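Local coordinates for K Homology domain-containing protein (Pyrococcus horikoshii, PDB 2E3U), which probably binds RNA through two type I KH domains, as a Dim2p-like factor of pre-ribosomal RNA processing, at residues 106-111 with 153-158; 118-123 with 176-181; 149-154 with 160-165. All blocks are in the same frame, centred on the assembly; numbering follows the deposited sequence.

All three contacts involve the second KH domain, and contact 1 joins it to the helix 106-109 region beside the first. Contacts 1 and 3 lie closest together, their centres about 7 Å apart; both draw on helix 149-158 and meet around the backbone of Val162, whose N is 2.7 Å from Glu155 OE2 and whose O is 3.0 Å from Arg108 NH1. Contact 2, its centre about 11 Å from each of the others, brings helix 175-189 to the far edge of the same sheet. Ala181 CB touches Ile154 CG2 at 3.8 Å, so contacts 2 and 3 share one apolar interior.

Contact 1 (106-111 with 153-158); sequences PERAFR and IIEEMS
Arg108 and Glu155 face each other across a wide gap between two backbones: their CA atoms, the nearest pair, stand 12.3 Å apart. Arg108 sits on the short helix 106-109 and Glu155 on the second half of helix 149-158, so the two helices do not pack; two long side chains bridge the distance and bury just 70 Å² between them. Both chains leave their helices toward the partner and come from opposite directions. Glu155 starts with CG anti to its carbonyl carbon (chi1 -63°) and then runs out extended, while the arginine bends at chi2 and chi3 to present its NH2 to the carboxylate.

The result is a salt bridge resting on one short hydrogen bond, Arg108 NH2 to Glu155 OE2, 2.7 Å long and almost straight at 175°. The acceptor lies practically in the guanidinium plane, and OE2 is met on its syn side. With the two planes 62° apart, this is no flat, two-pronged pairing: Glu155 OE1 remains 3.7 Å from Arg108 NH2. Val162 of strand 161-165 bonds to both partners, through its N to Glu155 OE2 and through its O to Arg108 NH1, which should help to fix the rotation of the two charged groups.

Nearby, Arg111 pairs with Glu117 and bonds to Gly159 O and Ser161 OG. Behind helix 106-109, Ala109 rests on helix 87-101 and Phe110 on helix 54-63; on the other flank, helix 149-158 packs against helices 175-189 and 194-203.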
loop_
_atom_site.group_PDB
_atom_site.type_symbol
_atom_site.label_atom_id
_atom_site.label_comp_id
_atom_site.label_asym_id
_atom_site.label_seq_id
_atom_site.Cartn_x
_atom_site.Cartn_y
_atom_site.Cartn_z
ATOM N N PRO A 106 1.805 -8.956 -3.107
ATOM C CA PRO A 106 0.468 -9.161 -3.660
ATOM C C PRO A 106 -0.567 -9.710 -2.676
ATOM O O PRO A 106 -1.724 -9.224 -2.674
ATOM C CB PRO A 106 0.721 -10.143 -4.792
ATOM C CG PRO A 106 2.132 -9.784 -5.246
ATOM C CD PRO A 106 2.830 -9.628 -3.936
ATOM N N GLU A 107 -0.167 -10.702 -1.863
ATOM C CA GLU A 107 -1.028 -11.268 -0.807
ATOM C C GLU A 107 -1.550 -10.192 0.148
ATOM O O GLU A 107 -2.709 -10.228 0.550
ATOM C CB GLU A 107 -0.291 -12.354 0.008
ATOM C CG GLU A 107 0.257 -13.547 -0.843
ATOM C CD GLU A 107 -0.803 -14.608 -1.173
ATOM O OE1 GLU A 107 -1.937 -14.204 -1.546
ATOM O OE2 GLU A 107 -0.500 -15.842 -1.073
ATOM N N ARG A 108 -0.665 -9.270 0.524
ATOM C CA ARG A 108 -0.959 -8.140 1.419
ATOM C C ARG A 108 -1.769 -7.041 0.742
ATOM O O ARG A 108 -2.730 -6.565 1.340
ATOM C CB ARG A 108 0.328 -7.587 2.039
ATOM C CG ARG A 108 0.975 -8.606 3.062
ATOM C CD ARG A 108 1.373 -7.928 4.369
ATOM N NE ARG A 108 2.278 -6.766 4.211
ATOM C CZ ARG A 108 2.430 -5.815 5.140
ATOM N NH1 ARG A 108 3.287 -4.804 4.953
ATOM N NH2 ARG A 108 1.734 -5.876 6.271
ATOM N N ALA A 109 -1.415 -6.666 -0.506
ATOM C CA ALA A 109 -2.263 -5.752 -1.333
ATOM C C ALA A 109 -3.713 -6.228 -1.540
ATOM O O ALA A 109 -4.642 -5.402 -1.588
ATOM C CB ALA A 109 -1.620 -5.501 -2.670
ATOM N N PHE A 110 -3.925 -7.549 -1.681
ATOM C CA PHE A 110 -5.294 -8.101 -1.852
ATOM C C PHE A 110 -6.246 -7.823 -0.688
ATOM O O PHE A 110 -7.468 -7.954 -0.837
ATOM C CB PHE A 110 -5.289 -9.606 -2.108
ATOM C CG PHE A 110 -4.964 -10.001 -3.524
ATOM C CD1 PHE A 110 -5.577 -9.377 -4.601
ATOM C CD2 PHE A 110 -4.087 -11.051 -3.767
ATOM C CE1 PHE A 110 -5.281 -9.747 -5.907
ATOM C CE2 PHE A 110 -3.780 -11.454 -5.085
ATOM C CZ PHE A 110 -4.384 -10.802 -6.148
ATOM N N ARG A 111 -5.714 -7.435 0.462
ATOM C CA ARG A 111 -6.545 -6.816 1.517
ATOM C C ARG A 111 -7.509 -5.742 0.964
ATOM O O ARG A 111 -8.657 -5.646 1.402
ATOM C CB ARG A 111 -5.675 -6.196 2.623
ATOM C CG ARG A 111 -6.480 -5.772 3.879
ATOM C CD ARG A 111 -5.621 -5.034 4.895
ATOM N NE ARG A 111 -6.509 -4.465 5.905
ATOM C CZ ARG A 111 -6.189 -4.209 7.171
ATOM N NH1 ARG A 111 -7.131 -3.713 7.943
ATOM N NH2 ARG A 111 -4.947 -4.455 7.662
ATOM N N ILE A 153 4.437 -3.348 15.672
ATOM C CA ILE A 153 3.634 -2.737 16.710
ATOM C C ILE A 153 2.535 -1.794 16.121
ATOM O O ILE A 153 1.330 -1.928 16.470
ATOM C CB ILE A 153 4.505 -2.002 17.741
ATOM C CG1 ILE A 153 5.407 -3.035 18.484
ATOM C CG2 ILE A 153 3.583 -1.136 18.682
ATOM C CD1 ILE A 153 6.523 -2.469 19.319
ATOM N N ILE A 154 2.944 -0.897 15.201
ATOM C CA ILE A 154 1.983 -0.034 14.474
ATOM C C ILE A 154 0.866 -0.831 13.821
ATOM O O ILE A 154 -0.276 -0.488 13.980
ATOM C CB ILE A 154 2.641 0.908 13.411
ATOM C CG1 ILE A 154 3.735 1.753 14.055
ATOM C CG2 ILE A 154 1.589 1.838 12.767
ATOM C CD1 ILE A 154 4.561 2.508 13.071
ATOM N N GLU A 155 1.184 -1.899 13.100
ATOM C CA GLU A 155 0.150 -2.677 12.426
ATOM C C GLU A 155 -0.806 -3.397 13.396
ATOM O O GLU A 155 -2.039 -3.399 13.190
ATOM C CB GLU A 155 0.792 -3.721 11.490
ATOM C CG GLU A 155 1.620 -3.138 10.352
ATOM C CD GLU A 155 2.009 -4.192 9.369
ATOM O OE1 GLU A 155 2.445 -5.271 9.819
ATOM O OE2 GLU A 155 1.879 -3.969 8.140
ATOM N N GLU A 156 -0.238 -4.031 14.436
ATOM C CA GLU A 156 -1.032 -4.806 15.389
ATOM C C GLU A 156 -2.034 -3.886 16.067
ATOM O O GLU A 156 -3.220 -4.197 16.126
ATOM C CB GLU A 156 -0.139 -5.470 16.453
ATOM C CG GLU A 156 -0.931 -6.301 17.480
ATOM C CD GLU A 156 -1.667 -7.464 16.823
ATOM O OE1 GLU A 156 -2.859 -7.702 17.141
ATOM O OE2 GLU A 156 -1.048 -8.132 15.957
ATOM N N MET A 157 -1.539 -2.734 16.530
ATOM C CA MET A 157 -2.325 -1.822 17.359
ATOM C C MET A 157 -3.305 -0.957 16.594
ATOM O O MET A 157 -4.393 -0.699 17.083
ATOM C CB MET A 157 -1.424 -1.006 18.279
ATOM C CG MET A 157 -1.204 -1.782 19.617
ATOM S SD MET A 157 -0.324 -0.764 20.747
ATOM C CE MET A 157 0.195 -1.844 22.078
ATOM N N SER A 158 -2.929 -0.527 15.397
ATOM C CA SER A 158 -3.845 0.229 14.531
ATOM C C SER A 158 -4.791 -0.674 13.690
ATOM O O SER A 158 -5.860 -0.244 13.341
ATOM C CB SER A 158 -3.050 1.101 13.567
ATOM O OG SER A 158 -2.455 0.277 12.566
#

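Contact 2 (118-123 with 176-181); sequences YLEIIN and IQIEIA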
loop_
_atom_site.group_PDB
_atom_site.type_symbol
_atom_site.label_atom_id
_atom_site.label_comp_id
_atom_site.label_asym_id
_atom_site.label_seq_id
_atom_site.Cartn_x
_atom_site.Cartn_y
_atom_site.Cartn_z
ATOM N N TYR A 118 -9.110 0.943 2.222
ATOM C CA TYR A 118 -8.546 1.973 1.352
ATOM C C TYR A 118 -7.027 1.926 1.422
ATOM O O TYR A 118 -6.451 1.325 2.334
ATOM C CB TYR A 118 -9.010 3.372 1.788
ATOM C CG TYR A 118 -10.516 3.595 1.713
ATOM C CD1 TYR A 118 -11.093 4.285 0.646
ATOM C CD2 TYR A 118 -11.355 3.106 2.704
ATOM C CE1 TYR A 118 -12.477 4.480 0.582
ATOM C CE2 TYR A 118 -12.736 3.292 2.648
ATOM C CZ TYR A 118 -13.288 3.965 1.582
ATOM O OH TYR A 118 -14.658 4.157 1.562
ATOM N N LEU A 119 -6.410 2.583 0.454
ATOM C CA LEU A 119 -4.983 2.682 0.328
ATOM C C LEU A 119 -4.655 4.139 0.540
ATOM O O LEU A 119 -5.353 4.985 0.014
ATOM C CB LEU A 119 -4.528 2.254 -1.077
ATOM C CG LEU A 119 -3.069 2.478 -1.394
ATOM C CD1 LEU A 119 -2.096 1.707 -0.453
ATOM C CD2 LEU A 119 -2.805 2.147 -2.900
ATOM N N GLU A 120 -3.608 4.420 1.311
ATOM C CA GLU A 120 -3.104 5.771 1.453
ATOM C C GLU A 120 -1.592 5.753 1.298
ATOM O O GLU A 120 -0.915 5.051 2.023
ATOM C CB GLU A 120 -3.538 6.431 2.793
ATOM C CG GLU A 120 -2.687 7.696 3.157
ATOM C CD GLU A 120 -3.436 8.825 3.863
ATOM O OE1 GLU A 120 -2.946 9.980 3.819
ATOM O OE2 GLU A 120 -4.500 8.600 4.478
ATOM N N ILE A 121 -1.077 6.516 0.341
ATOM C CA ILE A 121 0.372 6.672 0.148
ATOM C C ILE A 121 0.871 8.034 0.641
ATOM O O ILE A 121 0.389 9.085 0.233
ATOM C CB ILE A 121 0.816 6.554 -1.328
ATOM C CG1 ILE A 121 0.056 5.473 -2.096
ATOM C CG2 ILE A 121 2.338 6.373 -1.434
ATOM C CD1 ILE A 121 0.333 4.112 -1.676
ATOM N N ILE A 122 1.878 7.986 1.502
ATOM C CA ILE A 122 2.469 9.169 2.103
ATOM C C ILE A 122 3.899 9.335 1.594
ATOM O O ILE A 122 4.695 8.405 1.679
ATOM C CB ILE A 122 2.491 9.025 3.666
ATOM C CG1 ILE A 122 1.069 8.998 4.239
ATOM C CG2 ILE A 122 3.265 10.142 4.312
ATOM C CD1 ILE A 122 0.183 10.165 3.738
ATOM N N ASN A 123 4.225 10.516 1.070
ATOM C CA ASN A 123 5.620 10.822 0.753
ATOM C C ASN A 123 6.326 11.173 2.052
ATOM O O ASN A 123 5.909 12.077 2.764
ATOM C CB ASN A 123 5.747 11.970 -0.263
ATOM C CG ASN A 123 5.110 11.641 -1.626
ATOM O OD1 ASN A 123 5.532 10.704 -2.323
ATOM N ND2 ASN A 123 4.108 12.438 -2.021
ATOM N N ILE A 176 -10.348 4.629 9.676
ATOM C CA ILE A 176 -9.998 4.882 11.085
ATOM C C ILE A 176 -8.642 4.266 11.390
ATOM O O ILE A 176 -7.760 4.935 11.898
ATOM C CB ILE A 176 -11.143 4.378 12.038
ATOM C CG1 ILE A 176 -12.312 5.349 11.959
ATOM C CG2 ILE A 176 -10.677 4.227 13.524
ATOM C CD1 ILE A 176 -13.681 4.708 12.275
ATOM N N GLN A 177 -8.481 2.997 11.043
ATOM C CA GLN A 177 -7.199 2.292 11.114
ATOM C C GLN A 177 -6.062 3.065 10.433
ATOM O O GLN A 177 -4.997 3.215 11.017
ATOM C CB GLN A 177 -7.341 0.866 10.515
ATOM C CG GLN A 177 -8.291 -0.062 11.300
ATOM C CD GLN A 177 -8.583 -1.346 10.589
ATOM O OE1 GLN A 177 -8.462 -1.455 9.354
ATOM N NE2 GLN A 177 -8.982 -2.343 11.347
ATOM N N ILE A 178 -6.290 3.526 9.197
ATOM C CA ILE A 178 -5.314 4.360 8.471
ATOM C C ILE A 178 -4.908 5.621 9.265
ATOM O O ILE A 178 -3.732 5.969 9.369
ATOM C CB ILE A 178 -5.842 4.800 7.063
ATOM C CG1 ILE A 178 -5.920 3.598 6.109
ATOM C CG2 ILE A 178 -4.948 5.899 6.459
ATOM C CD1 ILE A 178 -6.506 3.945 4.732
ATOM N N GLU A 179 -5.915 6.314 9.790
ATOM C CA GLU A 179 -5.735 7.526 10.548
ATOM C C GLU A 179 -4.863 7.296 11.799
ATOM O O GLU A 179 -3.981 8.111 12.111
ATOM C CB GLU A 179 -7.129 8.061 10.927
ATOM C CG GLU A 179 -7.237 9.545 10.983
ATOM C CD GLU A 179 -6.342 10.149 12.032
ATOM O OE1 GLU A 179 -5.680 11.168 11.711
ATOM O OE2 GLU A 179 -6.304 9.607 13.175
ATOM N N ILE A 180 -5.104 6.189 12.511
ATOM C CA ILE A 180 -4.288 5.786 13.658
ATOM C C ILE A 180 -2.814 5.460 13.289
ATOM O O ILE A 180 -1.889 5.913 13.979
ATOM C CB ILE A 180 -4.919 4.575 14.394
ATOM C CG1 ILE A 180 -6.264 4.951 15.020
ATOM C CG2 ILE A 180 -3.951 4.006 15.502
ATOM C CD1 ILE A 180 -7.068 3.757 15.464
ATOM N N ALA A 181 -2.606 4.636 12.246
ATOM C CA ALA A 181 -1.242 4.268 11.783
ATOM C C ALA A 181 -0.568 5.501 11.253
ATOM O O ALA A 181 0.567 5.780 11.601
ATOM C CB ALA A 181 -1.260 3.146 10.695
#
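Ile178 splits its two branches between Tyr118 and Glu120, and its torsions set the division: with chi1 at -69°, CG1 lies anti to the carbonyl carbon and CG2 anti to the backbone N, while chi2 near 177° carries CD1 straight out to the strand. CD1 lands beside Tyr118, 3.6 Å from its backbone O and 3.9 Å from its CB; the phenol ring itself leads away. The other branch, CG2, lies 4.0 Å from Glu120 CB and 3.4 Å from Glu120 OE2. The glutamate reaches it with CG anti to the backbone N and a bend at chi2; OE2 lies against the methyl while OE1 forms a salt bridge with Lys182. One buried isoleucine therefore supplies the whole helix side of this interface, and its methyl sits next to a carboxylate whose charge is probably balanced by that lysine.

The strand and helix segments run nearly parallel, 23° between their directions and 9.6 Å between axes. Strand 118-123 is an edge strand, hydrogen-bonded to strand 168-173 in the antiparallel sheet. Leu119, pointing away from Ile178, packs on helix 87-101. Helix 175-189, on the Ile178 side, touches helix 149-158 through Ile180 and Ala181.

Contact 3 (149-154 with 160-165); sequences RTRQII and ASVSVY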
loop_
_atom_site.group_PDB
_atom_site.type_symbol
_atom_site.label_atom_id
_atom_site.label_comp_id
_atom_site.label_asym_id
_atom_site.label_seq_id
_atom_site.Cartn_x
_atom_site.Cartn_y
_atom_site.Cartn_z
ATOM N N ARG A 149 10.366 -4.233 14.372
ATOM C CA ARG A 149 9.433 -4.395 15.503
ATOM C C ARG A 149 8.456 -3.243 15.661
ATOM O O ARG A 149 7.306 -3.477 16.040
ATOM C CB ARG A 149 10.171 -4.560 16.816
ATOM C CG ARG A 149 11.089 -5.771 16.827
ATOM C CD ARG A 149 11.873 -5.824 18.130
ATOM N NE ARG A 149 11.037 -5.962 19.330
ATOM C CZ ARG A 149 10.819 -7.108 19.996
ATOM N NH1 ARG A 149 11.333 -8.282 19.579
ATOM N NH2 ARG A 149 10.077 -7.086 21.106
ATOM N N THR A 150 8.914 -2.010 15.407
ATOM C CA THR A 150 8.045 -0.859 15.514
ATOM C C THR A 150 6.951 -0.906 14.461
ATOM O O THR A 150 5.817 -0.548 14.742
ATOM C CB THR A 150 8.837 0.494 15.419
ATOM O OG1 THR A 150 9.917 0.480 16.344
ATOM C CG2 THR A 150 7.943 1.708 15.707
ATOM N N ARG A 151 7.280 -1.341 13.250
ATOM C CA ARG A 151 6.281 -1.401 12.191
ATOM C C ARG A 151 5.261 -2.497 12.522
ATOM O O ARG A 151 4.077 -2.312 12.334
ATOM C CB ARG A 151 6.936 -1.634 10.826
ATOM C CG ARG A 151 5.969 -2.068 9.723
ATOM C CD ARG A 151 6.758 -2.768 8.634
ATOM N NE ARG A 151 6.069 -3.876 7.978
ATOM C CZ ARG A 151 5.796 -5.065 8.531
ATOM N NH1 ARG A 151 5.183 -6.012 7.807
ATOM N NH2 ARG A 151 6.101 -5.328 9.800
ATOM N N GLN A 152 5.726 -3.630 13.036
ATOM C CA GLN A 152 4.803 -4.643 13.584
ATOM C C GLN A 152 3.886 -4.123 14.738
ATOM O O GLN A 152 2.689 -4.403 14.766
ATOM C CB GLN A 152 5.633 -5.833 14.051
ATOM C CG GLN A 152 4.866 -7.097 14.271
ATOM C CD GLN A 152 5.763 -8.311 14.543
ATOM O OE1 GLN A 152 5.274 -9.319 15.049
ATOM N NE2 GLN A 152 7.067 -8.222 14.192
ATOM N N ILE A 153 4.437 -3.348 15.672
ATOM C CA ILE A 153 3.634 -2.737 16.710
ATOM C C ILE A 153 2.535 -1.794 16.121
ATOM O O ILE A 153 1.330 -1.928 16.470
ATOM C CB ILE A 153 4.505 -2.002 17.741
ATOM C CG1 ILE A 153 5.407 -3.035 18.484
ATOM C CG2 ILE A 153 3.583 -1.136 18.682
ATOM C CD1 ILE A 153 6.523 -2.469 19.319
ATOM N N ILE A 154 2.944 -0.897 15.201
ATOM C CA ILE A 154 1.983 -0.034 14.474
ATOM C C ILE A 154 0.866 -0.831 13.821
ATOM O O ILE A 154 -0.276 -0.488 13.980
ATOM C CB ILE A 154 2.641 0.908 13.411
ATOM C CG1 ILE A 154 3.735 1.753 14.055
ATOM C CG2 ILE A 154 1.589 1.838 12.767
ATOM C CD1 ILE A 154 4.561 2.508 13.071
ATOM N N ALA A 160 -4.131 -1.478 10.648
ATOM C CA ALA A 160 -3.714 -1.190 9.286
ATOM C C ALA A 160 -2.476 -2.034 8.859
ATOM O O ALA A 160 -1.684 -2.450 9.687
ATOM C CB ALA A 160 -3.415 0.306 9.127
ATOM N N SER A 161 -2.336 -2.278 7.560
ATOM C CA SER A 161 -1.120 -2.843 6.996
ATOM C C SER A 161 -0.253 -1.664 6.563
ATOM O O SER A 161 -0.775 -0.669 6.065
ATOM C CB SER A 161 -1.457 -3.709 5.783
ATOM O OG SER A 161 -2.251 -4.843 6.101
ATOM N N VAL A 162 1.063 -1.796 6.713
ATOM C CA VAL A 162 2.008 -0.681 6.485
ATOM C C VAL A 162 3.209 -1.119 5.672
ATOM O O VAL A 162 3.838 -2.087 6.001
ATOM C CB VAL A 162 2.554 -0.109 7.810
ATOM C CG1 VAL A 162 3.666 0.939 7.532
ATOM C CG2 VAL A 162 1.390 0.491 8.667
ATOM N N SER A 163 3.525 -0.377 4.620
ATOM C CA SER A 163 4.689 -0.674 3.786
ATOM C C SER A 163 5.589 0.577 3.669
ATOM O O SER A 163 5.155 1.636 3.195
ATOM C CB SER A 163 4.221 -1.122 2.388
ATOM O OG SER A 163 5.324 -1.239 1.528
ATOM N N VAL A 164 6.818 0.452 4.157
ATOM C CA VAL A 164 7.808 1.503 4.055
ATOM C C VAL A 164 8.740 1.112 2.898
ATOM O O VAL A 164 9.364 0.062 2.898
ATOM C CB VAL A 164 8.537 1.704 5.408
ATOM C CG1 VAL A 164 9.443 2.939 5.381
ATOM C CG2 VAL A 164 7.515 1.855 6.534
ATOM N N TYR A 165 8.803 1.954 1.890
ATOM C CA TYR A 165 9.450 1.580 0.650
ATOM C C TYR A 165 9.917 2.856 -0.044
ATOM O O TYR A 165 9.117 3.741 -0.328
ATOM C CB TYR A 165 8.482 0.765 -0.250
ATOM C CG TYR A 165 9.131 0.226 -1.501
ATOM C CD1 TYR A 165 9.027 0.913 -2.709
ATOM C CD2 TYR A 165 9.899 -0.947 -1.468
ATOM C CE1 TYR A 165 9.662 0.450 -3.863
ATOM C CE2 TYR A 165 10.528 -1.434 -2.622
ATOM C CZ TYR A 165 10.402 -0.726 -3.820
ATOM O OH TYR A 165 11.006 -1.191 -4.984
#
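Here a helix of the type I KH fold lies over an edge strand of its three-stranded antiparallel sheet: Arg151 and Ile154, on helix 149-158, come down on Val162 of strand 161-165, soon after the chain has turned at the end of that helix. The nearest backbone pairs are Arg151 with Val162, CA atoms 7.2 Å apart, and Ile154 with Ala160 at 7.8 Å.

Val162 points its side chain at the helix and meets it with two methyls. Its CG2 lies 4.3 Å from Ile154 CG2, methyl against methyl, and its CG1 is 4.4 Å from Arg151 CG, so the aliphatic root of the arginine continues the apolar surface. Arg151 begins with CG anti to the backbone N (chi1 165°) and bends at chi3, which carries its CD to 4.0 Å and its NE to 3.5 Å from Val162 O; the oxygen lies oblique to the guanidinium. The clear donor to this oxygen is Arg108. Ala181, Ile185 and Leu188 of helix 175-189 also touch Ile154, Ala181 against the same CG2, and Val162 and Val164 both rest on Val169 of strand 168-173.

The chemistry is thus graded: methyl groups inside, cationic groups at the border. The Glu155 carboxylate lies among the two arginines, with only a weak, long ion pair from its OE1 to Arg151 NH1, and probably offsets part of their positive charge, while both backbone polar atoms of Val162 have side-chain partners.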